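Long-range contacts in phosphate-binding protein (Xanthomonas axonopodis pv. citri, PDB 5UB3), which is a periplasmic binding protein of the phosphate/phosphonate type, carries a bound chloride ion and probably acts as the receptor for a partner diguanylate cyclase: residues A15-Q20 with R247-T252; R33-R38 with P222-R227; T95-R100 with H204-V209; A117-S122 with G162-V167; V230-A235 with T252-L257. All blocks are in the same frame, centred on the assembly; numbering follows the deposited sequence.

Contact 1 of 5, residues A15-Q20 with R247-T252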
# COMPACT_ATOMS: atom_id res chain seq x y z
N ALA A 15 -1.82 15.55 7.18
CA ALA A 15 -0.91 16.45 7.93
C ALA A 15 0.53 16.02 7.87
O ALA A 15 1.46 16.82 7.62
CB ALA A 15 -1.37 16.52 9.38
N SER A 16 0.73 14.72 8.07
CA SER A 16 2.05 14.14 8.03
C SER A 16 2.54 13.76 6.62
O SER A 16 3.73 13.89 6.30
CB SER A 16 2.09 12.94 8.99
OG SER A 16 2.65 11.81 8.35
N HIS A 17 1.65 13.29 5.75
CA HIS A 17 2.13 12.81 4.44
C HIS A 17 2.41 13.93 3.47
O HIS A 17 3.12 13.71 2.51
CB HIS A 17 1.17 11.77 3.86
CG HIS A 17 1.07 10.55 4.73
ND1 HIS A 17 2.14 9.70 4.94
CD2 HIS A 17 0.07 10.09 5.53
CE1 HIS A 17 1.79 8.75 5.78
NE2 HIS A 17 0.55 8.97 6.16
N TYR A 18 1.81 15.10 3.70
CA TYR A 18 2.10 16.28 2.88
C TYR A 18 3.57 16.46 2.68
O TYR A 18 4.03 16.62 1.55
CB TYR A 18 1.56 17.52 3.53
CG TYR A 18 1.74 18.76 2.68
CD1 TYR A 18 0.79 19.13 1.73
CD2 TYR A 18 2.85 19.55 2.84
CE1 TYR A 18 0.98 20.27 0.95
CE2 TYR A 18 3.08 20.64 2.04
CZ TYR A 18 2.13 21.02 1.16
OH TYR A 18 2.39 22.14 0.46
N GLU A 19 4.31 16.39 3.79
CA GLU A 19 5.77 16.61 3.82
C GLU A 19 6.57 15.60 3.02
O GLU A 19 7.68 15.84 2.67
CB GLU A 19 6.27 16.52 5.25
CG GLU A 19 5.65 17.51 6.24
CD GLU A 19 6.04 17.15 7.67
OE1 GLU A 19 5.81 15.99 8.11
OE2 GLU A 19 6.64 18.00 8.34
N GLN A 20 6.00 14.42 2.86
CA GLN A 20 6.60 13.34 2.09
C GLN A 20 6.52 13.56 0.56
O GLN A 20 7.36 13.11 -0.19
CB GLN A 20 5.94 12.03 2.54
CG GLN A 20 6.18 11.79 4.03
CD GLN A 20 6.33 10.32 4.39
OE1 GLN A 20 5.32 9.62 4.60
NE2 GLN A 20 7.60 9.82 4.40
N ARG A 247 12.50 11.69 1.64
CA ARG A 247 11.20 12.12 2.18
C ARG A 247 10.02 11.38 1.50
O ARG A 247 8.95 11.16 2.10
CB ARG A 247 11.06 13.63 1.92
CG ARG A 247 12.10 14.55 2.61
CD ARG A 247 11.82 14.95 4.05
NE ARG A 247 10.49 14.63 4.54
CZ ARG A 247 10.09 14.76 5.81
NH1 ARG A 247 8.85 14.41 6.15
NH2 ARG A 247 10.91 15.26 6.74
N PHE A 248 10.22 11.03 0.22
CA PHE A 248 9.24 10.36 -0.59
C PHE A 248 9.25 8.85 -0.28
O PHE A 248 9.55 8.05 -1.14
CB PHE A 248 9.55 10.67 -2.06
CG PHE A 248 8.42 10.42 -3.02
CD1 PHE A 248 7.30 11.20 -3.01
CD2 PHE A 248 8.52 9.46 -4.00
CE1 PHE A 248 6.30 11.02 -3.95
CE2 PHE A 248 7.53 9.28 -4.96
CZ PHE A 248 6.40 10.03 -4.90
N PHE A 249 8.88 8.49 0.94
CA PHE A 249 8.75 7.08 1.40
C PHE A 249 10.04 6.32 1.21
O PHE A 249 10.04 5.10 0.93
CB PHE A 249 7.62 6.44 0.62
CG PHE A 249 6.45 7.35 0.48
CD1 PHE A 249 5.78 7.77 1.62
CD2 PHE A 249 6.09 7.88 -0.75
CE1 PHE A 249 4.74 8.68 1.53
CE2 PHE A 249 5.03 8.75 -0.86
CZ PHE A 249 4.34 9.15 0.28
N ASP A 250 11.13 7.07 1.34
CA ASP A 250 12.49 6.55 1.17
C ASP A 250 12.63 5.87 -0.14
O ASP A 250 13.03 4.73 -0.24
CB ASP A 250 12.86 5.65 2.34
CG ASP A 250 14.35 5.30 2.36
OD1 ASP A 250 15.19 6.04 1.87
OD2 ASP A 250 14.66 4.25 2.85
N THR A 251 12.25 6.58 -1.19
CA THR A 251 12.35 5.97 -2.54
C THR A 251 13.82 5.90 -2.95
O THR A 251 14.54 6.86 -2.86
CB THR A 251 11.51 6.74 -3.56
OG1 THR A 251 10.12 6.64 -3.16
CG2 THR A 251 11.74 6.20 -4.96
N THR A 252 14.26 4.72 -3.30
CA THR A 252 15.67 4.46 -3.58
C THR A 252 15.83 4.08 -5.04
O THR A 252 16.95 3.87 -5.52
CB THR A 252 16.21 3.31 -2.72
OG1 THR A 252 15.30 2.20 -2.77
CG2 THR A 252 16.40 3.74 -1.27
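Two N-H groups converge on the carbonyl O of R247. Q20 NE2 comes within 3.0 Å of R247 O, a weak bond because its N-H points well off the acceptor (123°). The backbone N of F249 adds a second weak bond, closing an inverse gamma turn centred on F248. The far end of the Q20 amide is held too: H17 ND1 donates to Q20 OE1 at 3.2 Å, in the carbonyl plane and on a lone pair. The firmer bond to H17 and the weak one to R247 O together settle which way round the amide lies. Q20 CG sits beside the backbone N (chi1 -60°), and a bend at chi2 carries the amide obliquely across the F249 ring, the planes 71° apart, with Q20 OE1 3.3 Å from F249 CE1. In the periplasmic-binding-protein fold this joins helix 14-28 to the short loop between helix 242-247 and strand 251-255, where F249 and D250 both take positive phi. The helix main chain takes part: Q20 O receives a CA-H...O contact from F248 CA at 3.4 Å and lies at the edge of the F248 ring, which runs on toward L21, L24 and W62. On the exposed side, R247 folds back through bends at chi2 and chi3, bringing NH1 to 3.5 Å from E19 CB; the salt bridge from R247 NH1 to E19 OE1 is long, at 3.9 Å.

Contact 2 of 5, residues R33-R38 with P222-R227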
# COMPACT_ATOMS: atom_id res chain seq x y z
N ARG A 33 8.67 21.92 -17.38
CA ARG A 33 8.18 23.14 -18.05
C ARG A 33 7.97 22.98 -19.51
O ARG A 33 7.04 23.53 -20.08
CB ARG A 33 9.11 24.32 -17.84
CG ARG A 33 8.32 25.59 -18.05
CD ARG A 33 9.19 26.82 -18.08
NE ARG A 33 8.32 27.94 -18.37
CZ ARG A 33 7.53 28.53 -17.48
NH1 ARG A 33 7.48 28.13 -16.19
NH2 ARG A 33 6.79 29.54 -17.88
N GLU A 34 8.83 22.17 -20.11
CA GLU A 34 8.79 21.96 -21.54
C GLU A 34 7.56 21.13 -21.98
O GLU A 34 7.28 21.07 -23.17
CB GLU A 34 10.16 21.45 -22.03
CG GLU A 34 10.38 19.93 -21.99
CD GLU A 34 11.19 19.37 -20.82
OE1 GLU A 34 10.73 19.49 -19.63
OE2 GLU A 34 12.25 18.75 -21.15
N VAL A 35 6.79 20.55 -21.04
CA VAL A 35 5.51 19.91 -21.42
C VAL A 35 4.32 20.67 -20.87
O VAL A 35 3.23 20.12 -20.75
CB VAL A 35 5.45 18.42 -21.05
CG1 VAL A 35 6.45 17.60 -21.87
CG2 VAL A 35 5.70 18.21 -19.56
N GLY A 36 4.52 21.95 -20.59
CA GLY A 36 3.43 22.81 -20.25
C GLY A 36 3.17 22.88 -18.75
O GLY A 36 2.30 23.62 -18.34
N ILE A 37 3.91 22.15 -17.91
CA ILE A 37 3.67 22.24 -16.43
C ILE A 37 4.34 23.48 -15.89
O ILE A 37 5.51 23.69 -16.14
CB ILE A 37 4.14 21.00 -15.70
CG1 ILE A 37 3.35 19.77 -16.20
CG2 ILE A 37 4.07 21.15 -14.21
CD1 ILE A 37 1.84 19.81 -16.00
N ARG A 38 3.58 24.31 -15.19
CA ARG A 38 4.10 25.50 -14.57
C ARG A 38 4.09 25.41 -13.06
O ARG A 38 4.86 26.09 -12.41
CB ARG A 38 3.26 26.72 -14.96
CG ARG A 38 3.11 26.94 -16.44
CD ARG A 38 4.37 27.45 -17.07
NE ARG A 38 4.08 27.73 -18.48
CZ ARG A 38 3.79 28.93 -19.02
NH1 ARG A 38 3.78 30.06 -18.30
NH2 ARG A 38 3.52 28.99 -20.32
N PRO A 222 -0.14 12.56 -23.06
CA PRO A 222 0.95 11.63 -23.22
C PRO A 222 2.32 12.26 -23.12
O PRO A 222 3.27 11.56 -22.76
CB PRO A 222 0.74 11.09 -24.66
CG PRO A 222 -0.71 11.16 -24.84
CD PRO A 222 -1.13 12.42 -24.15
N ALA A 223 2.46 13.54 -23.47
CA ALA A 223 3.78 14.25 -23.33
C ALA A 223 4.13 14.52 -21.84
O ALA A 223 5.29 14.45 -21.40
CB ALA A 223 3.79 15.53 -24.12
N VAL A 224 3.12 14.77 -21.05
CA VAL A 224 3.31 14.98 -19.61
C VAL A 224 3.71 13.66 -19.01
O VAL A 224 4.65 13.59 -18.26
CB VAL A 224 2.06 15.59 -18.96
CG1 VAL A 224 2.19 15.69 -17.45
CG2 VAL A 224 1.82 16.98 -19.52
N GLU A 225 2.98 12.61 -19.38
CA GLU A 225 3.28 11.29 -18.91
C GLU A 225 4.72 10.88 -19.22
O GLU A 225 5.45 10.41 -18.35
CB GLU A 225 2.28 10.26 -19.43
CG GLU A 225 2.66 8.87 -18.98
CD GLU A 225 1.61 7.83 -19.19
OE1 GLU A 225 0.44 8.11 -19.35
OE2 GLU A 225 1.98 6.68 -19.23
N GLN A 226 5.12 11.08 -20.46
CA GLN A 226 6.43 10.66 -20.93
C GLN A 226 7.55 11.39 -20.21
O GLN A 226 8.58 10.81 -19.84
CB GLN A 226 6.46 10.82 -22.46
CG GLN A 226 7.82 10.73 -23.12
CD GLN A 226 7.67 10.96 -24.63
OE1 GLN A 226 7.47 12.10 -25.10
NE2 GLN A 226 7.70 9.87 -25.40
N ARG A 227 7.32 12.68 -19.97
CA ARG A 227 8.34 13.53 -19.39
C ARG A 227 8.41 13.26 -17.89
O ARG A 227 9.49 13.22 -17.33
CB ARG A 227 7.97 15.00 -19.63
CG ARG A 227 8.90 16.00 -18.98
CD ARG A 227 10.31 15.96 -19.60
NE ARG A 227 11.23 16.74 -18.75
CZ ARG A 227 12.56 16.59 -18.70
NH1 ARG A 227 13.19 15.66 -19.44
NH2 ARG A 227 13.27 17.37 -17.87
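E34 and R227 make the polar half of this contact, a salt bridge in which E34 OE1 lies 2.9 Å from R227 NE. It ties the loop between helix 14-28 and strand 39-42 to the first turns of helix 222-235, two pieces of the alpha/beta architecture of a periplasmic binding protein. The carboxylate does not meet the guanidinium in a flat, two-pronged pair. The planes are 55° apart, and E34 OE2 rides over one face of the guanidinium, 3.3 Å from R227 CZ. E34 gets there by turning CG between its backbone N and carbonyl carbon (chi1 87°) and then bending at chi2. R227 bends at chi2 too, and its NH2 donates to R31 O, earlier in the same loop, so a second partner holds the group. Beneath the charges sits V35, pointing toward the helix. Its CG1 is 3.8 Å from R227 CB and 4.1 Å from A223 CB, while its CG2 packs 4.1 Å from V224 CG2. Behind V35 the chain turns through G36, at a positive phi, with G36 N bonded to R33 O; the turn brings I37 round to the same side, where its CD1 reaches V224 CG1 at 4.4 Å. M32 lines both I37 and V224. The V35 methyl also presses on main chain: V35 CG1 lies 3.4 Å from A223 O.

Contact 3 of 5, residues T95-R100 with H204-V209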
# COMPACT_ATOMS: atom_id res chain seq x y z
N THR A 95 3.24 -10.11 2.97
CA THR A 95 2.49 -10.05 4.22
C THR A 95 2.93 -11.18 5.14
O THR A 95 3.18 -12.29 4.68
CB THR A 95 1.00 -10.02 3.95
OG1 THR A 95 0.69 -8.71 3.43
CG2 THR A 95 0.23 -10.22 5.25
N LEU A 96 3.08 -10.84 6.41
CA LEU A 96 3.23 -11.84 7.43
C LEU A 96 2.08 -11.80 8.41
O LEU A 96 1.49 -10.73 8.69
CB LEU A 96 4.58 -11.74 8.10
CG LEU A 96 5.14 -10.44 8.61
CD1 LEU A 96 4.36 -10.12 9.86
CD2 LEU A 96 6.66 -10.48 8.90
N PHE A 97 1.71 -12.96 8.88
CA PHE A 97 0.68 -13.07 9.90
C PHE A 97 1.43 -13.37 11.15
O PHE A 97 2.29 -14.23 11.16
CB PHE A 97 -0.27 -14.19 9.60
CG PHE A 97 -1.19 -13.94 8.42
CD1 PHE A 97 -0.71 -14.03 7.13
CD2 PHE A 97 -2.52 -13.66 8.61
CE1 PHE A 97 -1.54 -13.83 6.06
CE2 PHE A 97 -3.36 -13.45 7.55
CZ PHE A 97 -2.88 -13.56 6.26
N PHE A 98 1.08 -12.71 12.25
CA PHE A 98 1.76 -12.98 13.47
C PHE A 98 0.79 -13.08 14.64
O PHE A 98 -0.30 -12.52 14.60
CB PHE A 98 2.81 -11.90 13.73
CG PHE A 98 2.23 -10.57 13.97
CD1 PHE A 98 1.97 -9.72 12.90
CD2 PHE A 98 1.90 -10.15 15.28
CE1 PHE A 98 1.39 -8.48 13.11
CE2 PHE A 98 1.34 -8.93 15.49
CZ PHE A 98 1.07 -8.09 14.42
N VAL A 99 1.22 -13.79 15.65
CA VAL A 99 0.48 -13.93 16.91
C VAL A 99 1.35 -13.74 18.12
O VAL A 99 2.58 -13.75 18.03
CB VAL A 99 -0.09 -15.34 17.05
CG1 VAL A 99 -1.01 -15.64 15.88
CG2 VAL A 99 1.02 -16.38 17.19
N ARG A 100 0.71 -13.67 19.28
CA ARG A 100 1.47 -13.82 20.51
C ARG A 100 2.13 -15.19 20.58
O ARG A 100 1.59 -16.19 20.12
CB ARG A 100 0.60 -13.61 21.73
CG ARG A 100 0.21 -12.14 21.88
CD ARG A 100 -0.37 -11.93 23.26
NE ARG A 100 0.57 -12.41 24.29
CZ ARG A 100 1.48 -11.67 24.93
NH1 ARG A 100 1.61 -10.35 24.72
NH2 ARG A 100 2.24 -12.28 25.86
N HIS A 204 2.72 -17.24 9.30
CA HIS A 204 2.51 -17.45 7.89
C HIS A 204 3.10 -16.29 7.12
O HIS A 204 3.10 -15.13 7.60
CB HIS A 204 1.04 -17.53 7.60
CG HIS A 204 0.75 -17.86 6.18
ND1 HIS A 204 0.72 -19.16 5.72
CD2 HIS A 204 0.54 -17.07 5.09
CE1 HIS A 204 0.45 -19.16 4.43
NE2 HIS A 204 0.37 -17.91 4.01
N ARG A 205 3.55 -16.60 5.92
CA ARG A 205 4.08 -15.57 5.01
C ARG A 205 3.42 -15.73 3.68
O ARG A 205 3.30 -16.86 3.24
CB ARG A 205 5.63 -15.74 4.86
CG ARG A 205 6.40 -15.40 6.11
CD ARG A 205 7.91 -15.52 5.93
NE ARG A 205 8.63 -15.05 7.13
CZ ARG A 205 9.34 -13.90 7.25
NH1 ARG A 205 9.50 -13.04 6.26
NH2 ARG A 205 9.95 -13.61 8.41
N THR A 206 3.02 -14.62 3.02
CA THR A 206 2.53 -14.69 1.67
C THR A 206 3.70 -14.62 0.70
O THR A 206 4.83 -14.36 1.09
CB THR A 206 1.54 -13.54 1.34
OG1 THR A 206 2.22 -12.29 1.25
CG2 THR A 206 0.42 -13.45 2.42
N ALA A 207 3.36 -14.83 -0.56
CA ALA A 207 4.34 -14.67 -1.68
C ALA A 207 4.63 -13.19 -1.82
O ALA A 207 3.76 -12.36 -1.49
CB ALA A 207 3.74 -15.21 -3.00
N PRO A 208 5.82 -12.85 -2.32
CA PRO A 208 6.13 -11.41 -2.44
C PRO A 208 5.49 -10.85 -3.65
O PRO A 208 5.17 -11.58 -4.57
CB PRO A 208 7.66 -11.40 -2.56
CG PRO A 208 7.92 -12.68 -3.27
CD PRO A 208 6.99 -13.67 -2.61
N VAL A 209 5.24 -9.55 -3.62
CA VAL A 209 4.74 -8.81 -4.77
C VAL A 209 5.61 -7.59 -4.88
O VAL A 209 6.24 -7.21 -3.90
CB VAL A 209 3.23 -8.42 -4.58
CG1 VAL A 209 2.33 -9.66 -4.49
CG2 VAL A 209 3.08 -7.55 -3.38
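T95-F97 and H204-T206 run antiparallel, with L96 and R205 a non-hydrogen-bonded pair and F97 and H204 a hydrogen-bonded one. Strand 92-100 is joined here to strand 200-205 within the mixed beta structure of a periplasmic-binding-protein lobe, and the backbone of L96 also bonds to L181 of strand 178-182. F97 N donates to H204 O at 2.9 Å, and T206 N donates to T95 O, also at 2.9 Å. The return bond from T95 goes to a side chain: T95 N donates to T206 OG1 at 3.0 Å and 160°. T206 can offer that oxygen because OG1 stands between its backbone N and carbonyl carbon (chi1 71°), and the same hydroxyl donates onward to A207 O from above the carbonyl plane. One hydroxyl thus links T95 with the backbone of A207. T95's own hydroxyl is engaged by S125 O. On the face carrying F97 and H204, the two side chains lie alongside each other and point the same way, their ring planes 77° apart and centroids 5.7 Å apart; F97 CD1 is 3.9 Å from H204 CD2. H204 NE2 bonds to E133, on helix 124-136, whose P130 also touches F97. L96 and R205 project from the other face, where R205 NH1 bonds to H94. The T206 methyl CG2 meets the F97 ring at its edge, 4.2 Å from F97 CE1.

Contact 4 of 5, residues A117-S122 with G162-V167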
# COMPACT_ATOMS: atom_id res chain seq x y z
N ALA A 117 -6.57 -8.80 13.02
CA ALA A 117 -6.48 -7.37 12.91
C ALA A 117 -5.96 -6.99 11.54
O ALA A 117 -4.85 -7.35 11.19
CB ALA A 117 -5.49 -6.82 13.97
N LEU A 118 -6.76 -6.24 10.81
CA LEU A 118 -6.37 -5.67 9.54
C LEU A 118 -6.39 -4.18 9.60
O LEU A 118 -6.86 -3.57 10.56
CB LEU A 118 -7.35 -6.16 8.51
CG LEU A 118 -7.33 -7.68 8.39
CD1 LEU A 118 -8.28 -8.14 7.29
CD2 LEU A 118 -5.94 -8.15 8.06
N GLN A 119 -5.93 -3.56 8.53
CA GLN A 119 -5.77 -2.14 8.56
C GLN A 119 -6.94 -1.31 8.05
O GLN A 119 -7.68 -0.75 8.85
CB GLN A 119 -4.48 -1.80 7.90
CG GLN A 119 -3.33 -2.13 8.83
CD GLN A 119 -2.00 -2.08 8.14
OE1 GLN A 119 -1.62 -1.08 7.51
NE2 GLN A 119 -1.25 -3.17 8.27
N ASN A 120 -7.03 -1.10 6.76
CA ASN A 120 -8.16 -0.45 6.13
C ASN A 120 -8.20 -1.05 4.75
O ASN A 120 -7.22 -1.69 4.36
CB ASN A 120 -8.01 1.07 5.97
CG ASN A 120 -6.73 1.46 5.25
OD1 ASN A 120 -6.48 1.11 4.07
ND2 ASN A 120 -5.87 2.12 5.98
N ALA A 121 -9.25 -0.78 3.97
CA ALA A 121 -9.49 -1.48 2.69
C ALA A 121 -8.49 -1.14 1.57
O ALA A 121 -8.36 -1.91 0.59
CB ALA A 121 -10.92 -1.25 2.25
N SER A 122 -7.76 -0.03 1.73
CA SER A 122 -6.79 0.42 0.79
C SER A 122 -5.38 -0.16 1.06
O SER A 122 -4.46 0.02 0.24
CB SER A 122 -6.84 1.97 0.74
OG SER A 122 -8.22 2.41 0.56
N GLY A 162 -7.25 0.21 11.74
CA GLY A 162 -6.63 1.38 11.09
C GLY A 162 -5.11 1.27 10.94
O GLY A 162 -4.57 0.84 9.89
N SER A 163 -4.41 1.64 11.99
CA SER A 163 -3.00 1.90 11.86
C SER A 163 -2.21 0.60 11.97
O SER A 163 -2.64 -0.39 12.60
CB SER A 163 -2.53 2.87 12.94
OG SER A 163 -2.35 2.18 14.14
N LYS A 164 -1.02 0.61 11.41
CA LYS A 164 -0.15 -0.56 11.58
C LYS A 164 0.19 -0.84 13.07
O LYS A 164 0.25 -2.02 13.54
CB LYS A 164 1.08 -0.38 10.75
CG LYS A 164 0.83 -0.33 9.26
CD LYS A 164 2.08 0.06 8.50
CE LYS A 164 1.72 0.19 7.06
NZ LYS A 164 2.95 0.29 6.26
N LEU A 165 0.40 0.24 13.83
CA LEU A 165 0.75 0.12 15.24
C LEU A 165 -0.39 -0.50 15.97
O LEU A 165 -0.20 -1.32 16.86
CB LEU A 165 1.06 1.50 15.84
CG LEU A 165 1.42 1.54 17.34
CD1 LEU A 165 2.51 0.55 17.70
CD2 LEU A 165 1.84 2.94 17.75
N ASN A 166 -1.61 -0.11 15.61
CA ASN A 166 -2.79 -0.75 16.21
C ASN A 166 -2.88 -2.26 15.95
O ASN A 166 -3.22 -3.03 16.83
CB ASN A 166 -4.07 -0.04 15.78
CG ASN A 166 -4.31 1.28 16.53
OD1 ASN A 166 -3.55 1.70 17.40
ND2 ASN A 166 -5.40 1.91 16.19
N VAL A 167 -2.55 -2.70 14.75
CA VAL A 167 -2.51 -4.14 14.51
C VAL A 167 -1.58 -4.78 15.54
O VAL A 167 -1.91 -5.74 16.20
CB VAL A 167 -2.00 -4.43 13.10
CG1 VAL A 167 -1.81 -5.91 12.90
CG2 VAL A 167 -2.97 -3.91 12.06
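Here a strand end packs on a helix start: the C-terminal end of strand 115-118 and the loop after it meet the first turn of helix 164-172. Strand 115-118 runs parallel to strand 156-160, whose chain leads through G162 into that helix, as expected in the alpha/beta fold of a periplasmic binding protein. G162 N gives a weak hydrogen bond to Q119 O at 3.1 Å, and G162 CA adds a CA-H...O contact to the same oxygen. G162 turns the chain at a positive phi, which glycine adopts readily. S163 then caps the helix, its OG accepting from N166 N at 2.8 Å. Q119 has the largest share of the contact of any residue. With CG beside the backbone N (chi1 -75°) and the chain extended beyond it, the side chain crosses V167 at about a right angle, CG 3.7 Å from V167 CG2. Its amide crosses the K164 chain obliquely. Q119 meets the aliphatic part of the lysine, OE1 lying 3.1 Å from K164 CG, while K164 NZ goes on to a salt bridge with D185. Deeper in, the other V167 methyl rests on the strand, with V167 CG1 3.9 Å from A117 CB and 3.8 Å from A117 O.

Contact 5 of 5, residues V230-A235 with T252-L257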
# COMPACT_ATOMS: atom_id res chain seq x y z
N VAL A 230 10.49 10.27 -17.51
CA VAL A 230 11.91 10.60 -17.71
C VAL A 230 12.40 11.30 -16.47
O VAL A 230 13.48 10.91 -15.91
CB VAL A 230 12.12 11.40 -19.00
CG1 VAL A 230 13.56 11.90 -19.11
CG2 VAL A 230 11.80 10.53 -20.22
N VAL A 231 11.62 12.25 -15.95
CA VAL A 231 12.16 13.02 -14.82
C VAL A 231 12.39 12.13 -13.57
O VAL A 231 13.39 12.23 -12.88
CB VAL A 231 11.22 14.19 -14.48
CG1 VAL A 231 11.60 14.81 -13.17
CG2 VAL A 231 11.26 15.23 -15.59
N LEU A 232 11.43 11.26 -13.28
CA LEU A 232 11.56 10.38 -12.13
C LEU A 232 12.74 9.40 -12.29
O LEU A 232 13.56 9.24 -11.38
CB LEU A 232 10.23 9.63 -11.90
CG LEU A 232 9.21 10.61 -11.35
CD1 LEU A 232 7.86 9.92 -11.26
CD2 LEU A 232 9.62 11.24 -10.02
N LEU A 233 12.84 8.84 -13.47
CA LEU A 233 13.94 7.96 -13.78
C LEU A 233 15.28 8.65 -13.56
O LEU A 233 16.19 8.03 -13.04
CB LEU A 233 13.83 7.46 -15.19
CG LEU A 233 12.94 6.27 -15.43
CD1 LEU A 233 12.80 6.09 -16.93
CD2 LEU A 233 13.54 4.98 -14.79
N GLN A 234 15.39 9.92 -13.91
CA GLN A 234 16.63 10.65 -13.72
C GLN A 234 16.85 11.05 -12.27
O GLN A 234 17.94 11.35 -11.92
CB GLN A 234 16.67 11.88 -14.65
CG GLN A 234 17.13 11.50 -16.06
CD GLN A 234 16.80 12.53 -17.16
OE1 GLN A 234 16.47 13.69 -16.90
NE2 GLN A 234 16.91 12.10 -18.41
N ALA A 235 15.79 11.14 -11.47
CA ALA A 235 15.87 11.59 -10.11
C ALA A 235 16.72 10.68 -9.27
O ALA A 235 17.49 11.14 -8.46
CB ALA A 235 14.48 11.67 -9.49
N THR A 252 14.26 4.72 -3.30
CA THR A 252 15.67 4.46 -3.58
C THR A 252 15.83 4.08 -5.04
O THR A 252 16.95 3.87 -5.52
CB THR A 252 16.21 3.31 -2.72
OG1 THR A 252 15.30 2.20 -2.77
CG2 THR A 252 16.40 3.74 -1.27
N GLY A 253 14.72 3.98 -5.76
CA GLY A 253 14.79 3.59 -7.14
C GLY A 253 13.47 3.68 -7.85
O GLY A 253 12.42 3.50 -7.26
N PHE A 254 13.54 3.92 -9.15
CA PHE A 254 12.38 3.73 -10.02
C PHE A 254 12.83 2.94 -11.18
O PHE A 254 14.01 3.04 -11.63
CB PHE A 254 11.88 5.04 -10.62
CG PHE A 254 11.32 6.01 -9.65
CD1 PHE A 254 10.08 5.78 -9.06
CD2 PHE A 254 12.02 7.18 -9.34
CE1 PHE A 254 9.54 6.70 -8.19
CE2 PHE A 254 11.50 8.06 -8.41
CZ PHE A 254 10.27 7.82 -7.84
N ARG A 255 11.92 2.19 -11.77
CA ARG A 255 12.29 1.56 -12.96
C ARG A 255 11.13 1.34 -13.92
O ARG A 255 9.94 1.38 -13.52
CB ARG A 255 13.10 0.31 -12.63
CG ARG A 255 12.32 -0.86 -12.23
CD ARG A 255 13.16 -2.01 -11.59
NE ARG A 255 12.08 -2.98 -11.39
CZ ARG A 255 11.25 -3.09 -10.34
NH1 ARG A 255 11.41 -2.38 -9.19
NH2 ARG A 255 10.24 -3.97 -10.46
N PRO A 256 11.46 1.22 -15.23
CA PRO A 256 10.43 1.06 -16.20
C PRO A 256 9.65 -0.24 -15.94
O PRO A 256 10.19 -1.23 -15.41
CB PRO A 256 11.22 0.89 -17.51
CG PRO A 256 12.53 1.46 -17.26
CD PRO A 256 12.81 1.26 -15.82
N LEU A 257 8.41 -0.22 -16.33
CA LEU A 257 7.66 -1.42 -16.34
C LEU A 257 8.26 -2.31 -17.41
O LEU A 257 8.84 -1.83 -18.39
CB LEU A 257 6.20 -1.18 -16.62
CG LEU A 257 5.52 -0.85 -15.25
CD1 LEU A 257 5.50 0.64 -15.01
CD2 LEU A 257 4.15 -1.41 -15.17
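F254 points from its strand toward the helix 230-235 segment, where its CB meets L233 and its ring meets L232. CB lies 4.5 Å from L233 CD2. CG is turned beside the backbone N (chi1 -66°), which swings the ring toward L232. There CD2 comes 3.3 Å from the carbonyl L232 O, a polar atom that already accepts a helical bond from A235 N. CE2 is 4.0 Å from L232 CD2, and CZ at the tip stays near the same methyl. Meanwhile L232 CB sits over one face of the ring, offset toward the rim, in a CH-pi contact 4.2 Å from the F254 centroid and 20° off the normal. In fold terms, a helix packs on a strand of the binding-protein lobe: the segment axes approach to 7.5 Å and run at 144°, closer to antiparallel than to perpendicular. Strand 251-255 is paired antiparallel with strand 79-87, with a classic beta bulge where T252 and G253 both face E86. From that neighbouring strand T85 touches F254 and L83 touches L232, while L24 and V28 of helix 14-28 also pack on L232. Toward the surface, L233 sets out away from the strand, yet its end comes nearer, so that its CD2 lies 3.7 Å from F254 O and 3.9 Å from P256 CD.

How the contacts relate
The contacts fall into two groups. Contacts 1, 2 and 5 lie in one lobe and contacts 3 and 4 in the other, as the two-lobed family fold suggests. Contacts 1 and 5 share strand 251-255 and T252, and touch where F248 CE2 lies 4.2 Å from F254 CZ; contacts 2 and 5 use neighbouring parts of helix 222-235, centres about 16 Å apart. Contacts 3 and 4, centres about 14 Å apart, meet through F98 and V167. Contacts 2 and 3 are about 41 Å apart, centre to centre. Along the chain, contacts 2, 3 and 4 nest inside contact 1; contact 5 crosses contact 1 and follows the others in series, consistent with a chain that leaves one lobe and returns.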